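Local coordinates for thin, isoform D (Drosophila melanogaster, PDB 6XG7), which probably acts as a zinc-binding ubiquitin-protein ligase, of which this chain is the NHL-repeat beta-propeller, a platform for protein-protein interaction, at residues I108-R111 with I116-L119; Q164-Q167 with S171-G174. All blocks are in the same frame, centred on the assembly; numbering follows the deposited sequence.

Contact 1 (I108-R111 with I116-L119)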
ATOM      1  N   ILE A 108      -7.398   3.138   7.654  1.00 10.41           N
ATOM      2  CA  ILE A 108      -8.031   2.387   6.571  1.00 10.81           C
ATOM      3  C   ILE A 108      -8.600   3.350   5.542  1.00 10.17           C
ATOM      4  O   ILE A 108      -9.345   4.281   5.888  1.00 11.03           O
ATOM      5  CB  ILE A 108      -9.158   1.477   7.096  1.00 13.14           C
ATOM      6  CG1 ILE A 108      -8.607   0.219   7.765  1.00 18.54           C
ATOM      7  CG2 ILE A 108     -10.068   1.018   5.948  1.00 14.82           C
ATOM      8  CD1 ILE A 108      -8.052   0.427   9.058  1.00 21.40           C
ATOM      9  N   ALA A 109      -8.280   3.103   4.274  1.00 10.24           N
ATOM     10  CA  ALA A 109      -8.916   3.810   3.166  1.00 11.02           C
ATOM     11  C   ALA A 109     -10.170   3.034   2.779  1.00 10.75           C
ATOM     12  O   ALA A 109     -10.100   1.948   2.189  1.00 12.17           O
ATOM     13  CB  ALA A 109      -7.955   3.959   1.993  1.00 11.99           C
ATOM     14  N   ASP A 110     -11.322   3.596   3.128  1.00 10.78           N
ATOM     15  CA  ASP A 110     -12.611   2.920   2.997  1.00 10.47           C
ATOM     16  C   ASP A 110     -13.201   3.303   1.645  1.00 10.21           C
ATOM     17  O   ASP A 110     -14.067   4.159   1.524  1.00 11.31           O
ATOM     18  CB  ASP A 110     -13.494   3.332   4.169  1.00 11.29           C
ATOM     19  CG  ASP A 110     -14.742   2.519   4.288  1.00 12.76           C
ATOM     20  OD1 ASP A 110     -14.914   1.552   3.509  1.00 14.04           O
ATOM     21  OD2 ASP A 110     -15.562   2.855   5.179  1.00 13.07           O
ATOM     22  N   ARG A 111     -12.715   2.616   0.608  1.00 11.50           N
ATOM     23  CA  ARG A 111     -12.839   2.999  -0.795  1.00 11.04           C
ATOM     24  C   ARG A 111     -14.241   3.472  -1.178  1.00 11.01           C
ATOM     25  O   ARG A 111     -14.411   4.604  -1.647  1.00 10.97           O
ATOM     26  CB  ARG A 111     -12.405   1.815  -1.664  1.00 15.02           C
ATOM     27  CG  ARG A 111     -12.511   2.031  -3.155  1.00 17.37           C
ATOM     28  CD  ARG A 111     -12.222   0.706  -3.886  1.00 21.02           C
ATOM     29  NE  ARG A 111     -12.543   0.748  -5.312  1.00 24.14           N
ATOM     30  CZ  ARG A 111     -12.693  -0.329  -6.076  1.00 24.84           C
ATOM     31  NH1 ARG A 111     -12.563  -1.541  -5.556  1.00 26.70           N
ATOM     32  NH2 ARG A 111     -12.975  -0.195  -7.369  1.00 26.39           N
ATOM     33  N   ILE A 116     -11.682   7.948   5.208  1.00  9.59           N
ATOM     34  CA  ILE A 116     -10.640   7.290   5.987  1.00  9.56           C
ATOM     35  C   ILE A 116     -11.206   6.985   7.367  1.00 10.24           C
ATOM     36  O   ILE A 116     -11.922   7.815   7.945  1.00 10.47           O
ATOM     37  CB  ILE A 116      -9.407   8.210   6.132  1.00 10.35           C
ATOM     38  CG1 ILE A 116      -8.872   8.679   4.771  1.00 11.32           C
ATOM     39  CG2 ILE A 116      -8.318   7.505   6.947  1.00 11.84           C
ATOM     40  CD1 ILE A 116      -8.560   7.589   3.803  1.00 12.49           C
ATOM     41  N   GLN A 117     -10.847   5.824   7.913  1.00 10.32           N
ATOM     42  CA  GLN A 117     -11.170   5.495   9.296  1.00 10.88           C
ATOM     43  C   GLN A 117      -9.896   5.218  10.085  1.00 11.03           C
ATOM     44  O   GLN A 117      -8.940   4.634   9.570  1.00 12.15           O
ATOM     45  CB  GLN A 117     -12.132   4.304   9.402  1.00 11.54           C
ATOM     46  CG  GLN A 117     -13.481   4.565   8.785  1.00 12.67           C
ATOM     47  CD  GLN A 117     -14.490   3.502   9.141  1.00 13.54           C
ATOM     48  OE1 GLN A 117     -14.780   3.268  10.311  1.00 14.88           O
ATOM     49  NE2 GLN A 117     -15.009   2.829   8.132  1.00 12.60           N
ATOM     50  N   VAL A 118      -9.893   5.683  11.327  1.00 11.32           N
ATOM     51  CA  VAL A 118      -8.820   5.437  12.272  1.00 11.41           C
ATOM     52  C   VAL A 118      -9.372   4.581  13.401  1.00 12.59           C
ATOM     53  O   VAL A 118     -10.389   4.925  14.013  1.00 12.32           O
ATOM     54  CB  VAL A 118      -8.240   6.751  12.823  1.00 13.50           C
ATOM     55  CG1 VAL A 118      -7.106   6.462  13.770  1.00 14.37           C
ATOM     56  CG2 VAL A 118      -7.806   7.680  11.705  1.00 14.92           C
ATOM     57  N   LEU A 119      -8.700   3.471  13.679  1.00 12.87           N
ATOM     58  CA  LEU A 119      -9.083   2.557  14.742  1.00 14.17           C
ATOM     59  C   LEU A 119      -7.911   2.401  15.700  1.00 15.55           C
ATOM     60  O   LEU A 119      -6.755   2.529  15.306  1.00 16.56           O
ATOM     61  CB  LEU A 119      -9.516   1.212  14.157  1.00 17.19           C
ATOM     62  CG  LEU A 119     -10.657   1.310  13.123  1.00 21.36           C
ATOM     63  CD1 LEU A 119     -10.087   1.208  11.716  1.00 24.07           C
ATOM     64  CD2 LEU A 119     -11.723   0.252  13.359  1.00 24.49           C
TER
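Ile108 and Gln117 face each other as an antiparallel hydrogen-bonded pair and bury the most surface here; Ile108 N hydrogen-bonds to Gln117 O at 2.9 Å and Gln117 N to Ile108 O at 3.0 Å. On the same face of the sheet, Ile108 CG1 lies beside its backbone N (chi1 -77°), and CD1 at its end presses on Leu119 CD1 at 3.4 Å, tighter than usual for two methyl carbons. The extended Gln117 side chain places NE2 3.0 Å from Asp110 OD2. This bond is bent, 138° at the hydrogen: OD2 lies close to the amide plane, but NE2 stands above the carboxylate plane. Arg115, in a salt bridge, and Asn113 also hold OD2, while the backbone N of Asp93 takes OD1, so the buried carboxylate is gripped at both oxygens. The Gln117 amide in turn binds Glu91 O through NE2 and Gly90 N through OE1, tying the hairpin to the preceding loop and strand 91-92. On the other face Ala109 and Ile116 form a non-hydrogen-bonded pair, with Ile116 CD1 3.8 Å from Ala109 CA. Such a buried antiparallel hairpin, joining strands 106-110 and 115-119, supplies the two central strands of a four-stranded NHL beta-propeller blade.

Contact 2 (Q164-Q167 with S171-G174)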
ATOM      1  N   GLN A 164      -3.653  13.689  -0.735  1.00  9.58           N
ATOM      2  CA  GLN A 164      -4.069  14.610   0.309  1.00 10.21           C
ATOM      3  C   GLN A 164      -3.398  14.213   1.617  1.00 10.16           C
ATOM      4  O   GLN A 164      -3.177  13.030   1.900  1.00 10.52           O
ATOM      5  CB  GLN A 164      -5.580  14.632   0.495  1.00 10.15           C
ATOM      6  CG  GLN A 164      -6.364  15.144  -0.682  1.00 10.75           C
ATOM      7  CD  GLN A 164      -7.794  15.432  -0.305  1.00 11.46           C
ATOM      8  OE1 GLN A 164      -8.067  16.372   0.439  1.00 12.37           O
ATOM      9  NE2 GLN A 164      -8.711  14.596  -0.769  1.00 11.75           N
ATOM     10  N   VAL A 165      -3.071  15.226   2.414  1.00 10.42           N
ATOM     11  CA  VAL A 165      -2.320  15.084   3.655  1.00 10.62           C
ATOM     12  C   VAL A 165      -3.168  15.628   4.798  1.00 10.20           C
ATOM     13  O   VAL A 165      -3.756  16.714   4.691  1.00 12.02           O
ATOM     14  CB  VAL A 165      -0.960  15.814   3.597  1.00 12.57           C
ATOM     15  CG1 VAL A 165      -0.145  15.510   4.841  1.00 12.71           C
ATOM     16  CG2 VAL A 165      -0.197  15.425   2.327  1.00 13.94           C
ATOM     17  N   PHE A 166      -3.201  14.880   5.904  1.00  9.78           N
ATOM     18  CA  PHE A 166      -4.037  15.167   7.057  1.00 10.04           C
ATOM     19  C   PHE A 166      -3.226  15.007   8.331  1.00 10.65           C
ATOM     20  O   PHE A 166      -2.280  14.216   8.394  1.00 11.36           O
ATOM     21  CB  PHE A 166      -5.231  14.189   7.135  1.00 10.74           C
ATOM     22  CG  PHE A 166      -6.069  14.192   5.910  1.00  9.90           C
ATOM     23  CD1 PHE A 166      -5.741  13.399   4.821  1.00  9.75           C
ATOM     24  CD2 PHE A 166      -7.167  15.036   5.804  1.00 10.88           C
ATOM     25  CE1 PHE A 166      -6.503  13.443   3.669  1.00 10.55           C
ATOM     26  CE2 PHE A 166      -7.913  15.061   4.654  1.00 12.62           C
ATOM     27  CZ  PHE A 166      -7.575  14.273   3.593  1.00 11.12           C
ATOM     28  N   GLN A 167      -3.631  15.734   9.364  1.00 11.57           N
ATOM     29  CA  GLN A 167      -3.188  15.389  10.702  1.00 10.91           C
ATOM     30  C   GLN A 167      -3.791  14.046  11.108  1.00 11.05           C
ATOM     31  O   GLN A 167      -4.716  13.526  10.472  1.00 11.97           O
ATOM     32  CB  GLN A 167      -3.636  16.453  11.706  1.00 12.92           C
ATOM     33  CG  GLN A 167      -3.040  17.815  11.462  1.00 13.58           C
ATOM     34  CD  GLN A 167      -3.449  18.805  12.518  1.00 14.62           C
ATOM     35  OE1 GLN A 167      -3.448  18.486  13.703  1.00 15.82           O
ATOM     36  NE2 GLN A 167      -3.807  20.013  12.104  1.00 16.34           N
ATOM     37  N   SER A 171      -7.710  16.394  10.316  1.00 12.84           N
ATOM     38  CA  SER A 171      -7.673  17.783   9.878  1.00 13.57           C
ATOM     39  C   SER A 171      -6.879  17.923   8.589  1.00 12.16           C
ATOM     40  O   SER A 171      -5.758  17.423   8.492  1.00 13.27           O
ATOM     41  CB  SER A 171      -6.983  18.633  10.936  1.00 14.92           C
ATOM     42  OG  SER A 171      -7.686  18.617  12.145  1.00 18.15           O
ATOM     43  N   PHE A 172      -7.430  18.648   7.615  1.00 13.28           N
ATOM     44  CA  PHE A 172      -6.756  18.825   6.333  1.00 13.30           C
ATOM     45  C   PHE A 172      -5.494  19.662   6.490  1.00 13.64           C
ATOM     46  O   PHE A 172      -5.509  20.730   7.115  1.00 14.05           O
ATOM     47  CB  PHE A 172      -7.697  19.509   5.348  1.00 14.01           C
ATOM     48  CG  PHE A 172      -7.096  19.729   3.977  1.00 13.57           C
ATOM     49  CD1 PHE A 172      -7.006  18.683   3.053  1.00 13.61           C
ATOM     50  CD2 PHE A 172      -6.645  20.984   3.599  1.00 14.70           C
ATOM     51  CE1 PHE A 172      -6.462  18.885   1.793  1.00 13.81           C
ATOM     52  CE2 PHE A 172      -6.087  21.179   2.334  1.00 15.06           C
ATOM     53  CZ  PHE A 172      -6.002  20.132   1.437  1.00 13.65           C
ATOM     54  N   VAL A 173      -4.402  19.169   5.915  1.00 12.53           N
ATOM     55  CA  VAL A 173      -3.118  19.858   5.900  1.00 12.89           C
ATOM     56  C   VAL A 173      -2.805  20.424   4.519  1.00 13.64           C
ATOM     57  O   VAL A 173      -2.435  21.592   4.395  1.00 15.25           O
ATOM     58  CB  VAL A 173      -1.983  18.936   6.401  1.00 13.81           C
ATOM     59  CG1 VAL A 173      -0.615  19.598   6.216  1.00 15.95           C
ATOM     60  CG2 VAL A 173      -2.230  18.571   7.851  1.00 14.98           C
ATOM     61  N   GLY A 174      -2.916  19.604   3.473  1.00 12.89           N
ATOM     62  CA  GLY A 174      -2.559  20.059   2.140  1.00 12.72           C
ATOM     63  C   GLY A 174      -2.754  18.958   1.124  1.00 11.60           C
ATOM     64  O   GLY A 174      -3.216  17.865   1.444  1.00 12.66           O
TER
HETATM   65  O   HOH W   1      -4.019  21.166   9.440  1.00 17.87           O
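A classic beta bulge marks the hairpin of strands 162-166 and 172-179, where Val173 and Gly174 both face Val165. Val165 O accepts two backbone hydrogen bonds, from Val173 N at 2.8 Å and Gly174 N at 3.2 Å, both donors on the same face of its plane, while Val165 N binds Gly174 O at 2.8 Å. Nearer the turn, Gln167 N is held by Ser171 O at 2.9 Å. The extra residue shifts the register by one, so that Phe166 pairs with Phe172 without hydrogen bonds and both side chains leave on one face. Phe166 CE2 comes to the edge of the Phe172 ring; the Phe166 ring also meets that of Phe129, planes at about 50°, and Phe166 touches Val155. With CG anti to the backbone N (chi1 -179°), Phe172 is carried forward along its own strand, beside the carbonyl carbon, which puts Gly174 N over the centre of one ring face. Gln164 OE1 lies at the edge of that ring, 3.3 Å from Phe172 CE1, the amide turned 59° from the ring plane. This hairpin joins the last two strands of a four-stranded propeller blade, and the Gln164 amide links it to the loop before strand 142-147, OE1 taking Gly137 N and NE2 Lys138 O, while NE2 also reaches Asp157 OD2 on strand 153-157. At the more open end, Val173 CG2 packs at 3.8 Å against Gln167 CG, the two side chains crossing at about a right angle. One water bridges the segments, accepting from Gln167 NE2 at 2.9 Å and donating to Phe172 O at 2.8 Å, while Ser171 OG turns to Asp169 OD1.

How the contacts relate
From the N terminus, the chain reaches contact 1 first, where strand 115-119 folds back on strand 106-110 after a four-residue connection. It then runs along strand 125-129 and through strands 142-147 and 153-157 to contact 2, which closes the short turn between strands 162-166 and 172-179, three residues lying between segments 164-167 and 171-174. The two closures are in series, neither nested nor crossed, and sit in successive propeller blades, the centres of the two contacts about 14 Å apart and the nearest atoms of contacts 1 and 2 about 5 Å. Contact 1 ties central strands of its blade, contact 2 the third strand to the outer one. Phe129 connects the neighbourhoods, touching Ile116 and meeting the Phe166 ring.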